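Local structure of pilin (Clostridioides difficile, 6T8S) at residues Ala17-Asp22 with Gly68-Ile73; Lys39-Pro44 with Asn77-Gln82. The protein is the major type IV pilin PilA1, the subunit that probably polymerises into the type IV pilus fibres on the surface of this bacterium. All blocks are in the same frame, centred on the assembly; numbering follows the deposited sequence.

Contact 1 (Ala17-Asp22 with Gly68-Ile73); sequences ASVESD and GKYKLI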
loop_
_atom_site.group_PDB
_atom_site.type_symbol
_atom_site.label_atom_id
_atom_site.label_comp_id
_atom_site.label_asym_id
_atom_site.label_seq_id
_atom_site.Cartn_x
_atom_site.Cartn_y
_atom_site.Cartn_z
ATOM N N ALA A 17 -8.654 1.309 8.885
ATOM C CA ALA A 17 -7.913 2.366 9.618
ATOM C C ALA A 17 -6.485 1.885 9.896
ATOM O O ALA A 17 -5.550 2.691 9.809
ATOM C CB ALA A 17 -8.634 2.744 10.888
ATOM N N SER A 18 -6.298 0.608 10.243
ATOM C CA SER A 18 -4.971 -0.004 10.495
ATOM C C SER A 18 -4.065 0.103 9.260
ATOM O O SER A 18 -2.888 0.467 9.399
ATOM C CB SER A 18 -5.127 -1.416 10.974
ATOM O OG SER A 18 -3.875 -1.952 11.321
ATOM N N VAL A 19 -4.596 -0.160 8.073
ATOM C CA VAL A 19 -3.831 0.004 6.810
ATOM C C VAL A 19 -3.467 1.481 6.621
ATOM O O VAL A 19 -2.315 1.780 6.252
ATOM C CB VAL A 19 -4.616 -0.557 5.615
ATOM C CG1 VAL A 19 -3.914 -0.238 4.303
ATOM C CG2 VAL A 19 -4.836 -2.054 5.788
ATOM N N GLU A 20 -4.393 2.391 6.895
ATOM C CA GLU A 20 -4.134 3.853 6.786
ATOM C C GLU A 20 -2.977 4.243 7.713
ATOM O O GLU A 20 -2.133 5.054 7.296
ATOM C CB GLU A 20 -5.379 4.648 7.164
ATOM C CG GLU A 20 -6.535 4.470 6.216
ATOM C CD GLU A 20 -7.809 5.146 6.677
ATOM O OE1 GLU A 20 -7.756 5.938 7.648
ATOM O OE2 GLU A 20 -8.849 4.913 6.036
ATOM N N SER A 21 -2.945 3.718 8.941
ATOM C CA SER A 21 -1.866 4.023 9.926
ATOM C C SER A 21 -0.521 3.485 9.412
ATOM O O SER A 21 0.501 4.205 9.454
ATOM C CB SER A 21 -2.193 3.483 11.292
ATOM O OG SER A 21 -1.168 3.807 12.225
ATOM N N ASP A 22 -0.512 2.251 8.913
ATOM C CA ASP A 22 0.695 1.653 8.286
ATOM C C ASP A 22 1.138 2.521 7.106
ATOM O O ASP A 22 2.340 2.792 7.003
ATOM C CB ASP A 22 0.437 0.202 7.871
ATOM C CG ASP A 22 0.269 -0.763 9.029
ATOM O OD1 ASP A 22 0.608 -0.383 10.186
ATOM O OD2 ASP A 22 -0.192 -1.904 8.768
ATOM N N GLY A 68 -2.589 -9.644 3.293
ATOM C CA GLY A 68 -1.510 -9.423 2.314
ATOM C C GLY A 68 -0.250 -8.840 2.926
ATOM O O GLY A 68 -0.337 -7.955 3.812
ATOM N N LYS A 69 0.908 -9.329 2.491
ATOM C CA LYS A 69 2.223 -8.797 2.931
ATOM C C LYS A 69 2.497 -7.472 2.216
ATOM O O LYS A 69 2.074 -7.293 1.063
ATOM C CB LYS A 69 3.347 -9.783 2.611
ATOM C CG LYS A 69 3.446 -10.973 3.553
ATOM C CD LYS A 69 4.536 -11.942 3.152
ATOM C CE LYS A 69 4.337 -13.323 3.738
ATOM N NZ LYS A 69 5.519 -14.181 3.488
ATOM N N TYR A 70 3.221 -6.571 2.871
ATOM C CA TYR A 70 3.622 -5.279 2.273
ATOM C C TYR A 70 4.918 -5.477 1.480
ATOM O O TYR A 70 5.779 -6.277 1.904
ATOM C CB TYR A 70 3.848 -4.223 3.358
ATOM C CG TYR A 70 2.626 -3.770 4.120
ATOM C CD1 TYR A 70 1.575 -3.139 3.477
ATOM C CD2 TYR A 70 2.551 -3.895 5.500
ATOM C CE1 TYR A 70 0.465 -2.684 4.172
ATOM C CE2 TYR A 70 1.452 -3.438 6.213
ATOM C CZ TYR A 70 0.406 -2.823 5.549
ATOM O OH TYR A 70 -0.689 -2.361 6.224
ATOM N N LYS A 71 5.077 -4.723 0.395
ATOM C CA LYS A 71 6.402 -4.475 -0.234
ATOM C C LYS A 71 6.361 -3.128 -0.957
ATOM O O LYS A 71 5.261 -2.570 -1.115
ATOM C CB LYS A 71 6.814 -5.656 -1.128
ATOM C CG LYS A 71 6.077 -5.817 -2.439
ATOM C CD LYS A 71 6.676 -6.951 -3.314
ATOM C CE LYS A 71 7.901 -6.534 -4.106
ATOM N NZ LYS A 71 8.514 -7.642 -4.888
ATOM N N LEU A 72 7.528 -2.621 -1.344
ATOM C CA LEU A 72 7.679 -1.326 -2.041
ATOM C C LEU A 72 8.127 -1.600 -3.475
ATOM O O LEU A 72 9.117 -2.348 -3.638
ATOM C CB LEU A 72 8.718 -0.474 -1.307
ATOM C CG LEU A 72 8.307 0.007 0.082
ATOM C CD1 LEU A 72 9.463 0.714 0.759
ATOM C CD2 LEU A 72 7.108 0.924 0.003
ATOM N N ILE A 73 7.417 -1.019 -4.440
ATOM C CA ILE A 73 7.724 -1.137 -5.890
ATOM C C ILE A 73 7.761 0.254 -6.523
ATOM O O ILE A 73 7.088 1.198 -6.038
ATOM C CB ILE A 73 6.735 -2.073 -6.608
ATOM C CG1 ILE A 73 5.320 -1.495 -6.662
ATOM C CG2 ILE A 73 6.799 -3.471 -5.989
ATOM C CD1 ILE A 73 4.333 -2.317 -7.471
#

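Contact 2 (Lys39-Pro44 with Asn77-Gln82); sequences KIPVTP and NKLVLQ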
loop_
_atom_site.group_PDB
_atom_site.type_symbol
_atom_site.label_atom_id
_atom_site.label_comp_id
_atom_site.label_asym_id
_atom_site.label_seq_id
_atom_site.Cartn_x
_atom_site.Cartn_y
_atom_site.Cartn_z
ATOM N N LYS A 39 17.322 8.369 -3.876
ATOM C CA LYS A 39 16.706 7.260 -4.642
ATOM C C LYS A 39 15.471 6.758 -3.893
ATOM O O LYS A 39 15.451 6.791 -2.650
ATOM C CB LYS A 39 17.733 6.177 -4.979
ATOM C CG LYS A 39 18.268 5.346 -3.828
ATOM C CD LYS A 39 19.384 4.408 -4.273
ATOM C CE LYS A 39 19.739 3.356 -3.241
ATOM N NZ LYS A 39 20.359 2.162 -3.868
ATOM N N ILE A 40 14.457 6.378 -4.665
ATOM C CA ILE A 40 13.188 5.772 -4.174
ATOM C C ILE A 40 13.532 4.455 -3.483
ATOM O O ILE A 40 14.229 3.630 -4.066
ATOM C CB ILE A 40 12.251 5.599 -5.392
ATOM C CG1 ILE A 40 11.843 6.957 -5.973
ATOM C CG2 ILE A 40 11.045 4.752 -5.066
ATOM C CD1 ILE A 40 11.067 7.830 -5.017
ATOM N N PRO A 41 13.079 4.211 -2.229
ATOM C CA PRO A 41 13.308 2.934 -1.563
ATOM C C PRO A 41 12.426 1.848 -2.193
ATOM O O PRO A 41 11.231 2.036 -2.257
ATOM C CB PRO A 41 12.876 3.154 -0.111
ATOM C CG PRO A 41 11.853 4.266 -0.219
ATOM C CD PRO A 41 12.308 5.132 -1.381
ATOM N N VAL A 42 13.033 0.747 -2.628
ATOM C CA VAL A 42 12.264 -0.392 -3.205
ATOM C C VAL A 42 12.681 -1.676 -2.506
ATOM O O VAL A 42 13.845 -1.797 -2.090
ATOM C CB VAL A 42 12.455 -0.492 -4.726
ATOM C CG1 VAL A 42 11.871 0.709 -5.437
ATOM C CG2 VAL A 42 13.913 -0.695 -5.085
ATOM N N THR A 43 11.753 -2.623 -2.404
ATOM C CA THR A 43 12.035 -4.002 -1.952
ATOM C C THR A 43 12.955 -4.622 -2.995
ATOM O O THR A 43 12.725 -4.455 -4.182
ATOM C CB THR A 43 10.745 -4.806 -1.757
ATOM O OG1 THR A 43 9.909 -4.126 -0.814
ATOM C CG2 THR A 43 10.992 -6.218 -1.270
ATOM N N PRO A 44 14.044 -5.312 -2.600
ATOM C CA PRO A 44 14.883 -6.002 -3.577
ATOM C C PRO A 44 14.055 -6.969 -4.442
ATOM O O PRO A 44 13.126 -7.586 -3.930
ATOM C CB PRO A 44 15.884 -6.784 -2.723
ATOM C CG PRO A 44 15.927 -6.032 -1.388
ATOM C CD PRO A 44 14.536 -5.448 -1.222
ATOM N N ASN A 77 7.558 6.697 -12.405
ATOM C CA ASN A 77 8.302 7.649 -11.537
ATOM C C ASN A 77 7.794 7.559 -10.088
ATOM O O ASN A 77 8.372 8.247 -9.229
ATOM C CB ASN A 77 8.186 9.086 -12.061
ATOM C CG ASN A 77 6.749 9.550 -12.229
ATOM O OD1 ASN A 77 5.901 8.799 -12.713
ATOM N ND2 ASN A 77 6.460 10.779 -11.830
ATOM N N LYS A 78 6.773 6.736 -9.813
ATOM C CA LYS A 78 6.066 6.717 -8.502
ATOM C C LYS A 78 6.601 5.598 -7.605
ATOM O O LYS A 78 6.884 4.498 -8.116
ATOM C CB LYS A 78 4.563 6.557 -8.734
ATOM C CG LYS A 78 3.911 7.742 -9.437
ATOM C CD LYS A 78 2.433 7.556 -9.631
ATOM C CE LYS A 78 1.785 8.636 -10.475
ATOM N NZ LYS A 78 2.403 8.703 -11.819
ATOM N N LEU A 79 6.681 5.863 -6.300
ATOM C CA LEU A 79 6.818 4.819 -5.252
ATOM C C LEU A 79 5.427 4.342 -4.853
ATOM O O LEU A 79 4.575 5.193 -4.531
ATOM C CB LEU A 79 7.547 5.355 -4.019
ATOM C CG LEU A 79 7.686 4.337 -2.890
ATOM C CD1 LEU A 79 8.512 3.144 -3.340
ATOM C CD2 LEU A 79 8.290 4.964 -1.647
ATOM N N VAL A 80 5.232 3.022 -4.833
ATOM C CA VAL A 80 3.909 2.387 -4.590
ATOM C C VAL A 80 4.060 1.370 -3.458
ATOM O O VAL A 80 5.015 0.559 -3.470
ATOM C CB VAL A 80 3.368 1.744 -5.881
ATOM C CG1 VAL A 80 2.105 0.938 -5.632
ATOM C CG2 VAL A 80 3.140 2.796 -6.958
ATOM N N LEU A 81 3.133 1.411 -2.507
ATOM C CA LEU A 81 2.997 0.372 -1.475
ATOM C C LEU A 81 2.117 -0.733 -2.071
ATOM O O LEU A 81 0.937 -0.481 -2.366
ATOM C CB LEU A 81 2.372 0.978 -0.213
ATOM C CG LEU A 81 2.143 -0.006 0.929
ATOM C CD1 LEU A 81 3.458 -0.552 1.463
ATOM C CD2 LEU A 81 1.319 0.643 2.041
ATOM N N GLN A 82 2.711 -1.901 -2.297
ATOM C CA GLN A 82 1.982 -3.118 -2.703
ATOM C C GLN A 82 1.506 -3.821 -1.438
ATOM O O GLN A 82 2.297 -3.979 -0.475
ATOM C CB GLN A 82 2.894 -4.008 -3.557
ATOM C CG GLN A 82 2.263 -5.360 -3.901
ATOM C CD GLN A 82 3.162 -6.176 -4.806
ATOM O OE1 GLN A 82 3.898 -5.624 -5.620
ATOM N NE2 GLN A 82 3.118 -7.495 -4.664
#

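Contact 1 (Ala17-Asp22 with Gly68-Ile73)
Asp-22 and Tyr-70 link two backbones that stay well apart: their CA atoms, the nearest pair between the segments, are 9.6 Å from each other. Ala-17 to Asp-22 is a piece of the long helix 9-37, its turns closed by bonds such as Asp-22 N to Ser-18 O, whereas Gly-68 to Ile-73 leaves a loop and enters strand 70-75. No main-chain bond joins the segments, and one tyrosine side chain does nearly all the bridging.

The Tyr-70 ring reaches across with its hydroxyl leading. Its OH donates a hydrogen bond to Asp-22 OD2, 2.6 Å away, and the acceptor uses its anti lone pair, the one directed away from OD1. Carboxylate and ring are nearly perpendicular, 85° between their planes, with OD2 at the edge of the ring and close to its plane. The methylene of the aspartate closes in too, Asp-22 CB lying 3.2 Å from Tyr-70 OH. With CG beside the backbone N and anti to the carbonyl carbon (chi1 -69°), the carboxylate is carried over to the phenol, and the small chi2 of -14° turns OD2 to it. One turn back, Val-19 flanks the same oxygen loosely, its CG2 4.2 Å from Tyr-70 OH, so the hydroxyl sits in a setting part polar, part aliphatic. One hydrogen bond tethers the far end of the phenol to the helix, while Leu-81 and Ile-83 of the neighbouring strand and Ala-64 of a loop pack on the tyrosine side chain.

Sheet packed against a long N-terminal helix is the hallmark of the type IV pilin fold, and here an aromatic residue from a strand of that sheet carries a hydrogen bond from the sheet to the helix, beside the aliphatic Val-19.

Contact 2 (Lys39-Pro44 with Asn77-Gln82)
Apolar packing joins Ile-40 and Pro-41 to Leu-79, the one residue of 77-82 that meets both. Leu-79 sends its two methyl branches to different partners. CD1 lies 3.5 Å from Ile-40 CG2, closer than carbons usually approach, and the same isoleucine methyl is 3.7 Å from Leu-79 CB. It therefore rests along the root of the leucine as well as against its end, the two side chains running past each other in opposite directions. For Ile-40, CG2 stands anti to the backbone N while CG1 lies beside it (chi1 -66°), which leaves the short branch to do the touching. The other leucine methyl, CD2, meets the proline ring 3.9 Å from Pro-41 CG and 4.0 Å from Pro-41 CD, the two side chains crossing at about a right angle.

No hydrogen bond crosses the contact. The polar atom at the interface is Pro-41 O, 3.1 Å from Leu-79 CD1, a methyl and no conventional donor. This oxygen is buried without a hydrogen-bonding partner in the model. The backbones do not pair here, although Ile-40 and Leu-79 have CA atoms only 6.5 Å apart.

Around these three residues, Tyr-34 of helix 9-37 packs on Ile-40, Tyr-33 on Pro-41 and Ala-30 on Leu-79, while Leu-137 and Ile-138 of strand 128-138 also touch the leucine.

The chemistry implies cohesion by shape and exclusion of water: the forked end of a leucine abuts an isoleucine methyl with one branch and a proline ring with the other, holding the segment after the long helix against the sheet at the probable cost of one buried carbonyl left without a bond.

Overall arrangement
From the N terminus the chain runs through helix 9-37, where 17-22 supplies the first side of contact 1, then leaves the helix and gives 39-44 to contact 2. A long, strand-free connection follows before 68-73 returns to close contact 1, and the hairpin of strands 70-75 and 78-83 brings 77-82 back to close contact 2. The two closures cross, since their segments alternate along the chain. Their centres lie about 13 Å apart, yet they meet: Thr-43 bonds to Leu-72, and Ile-73 pairs with Val-80 within the hairpin. Together they tie the helix and its exit segment to adjacent strands of one antiparallel sheet.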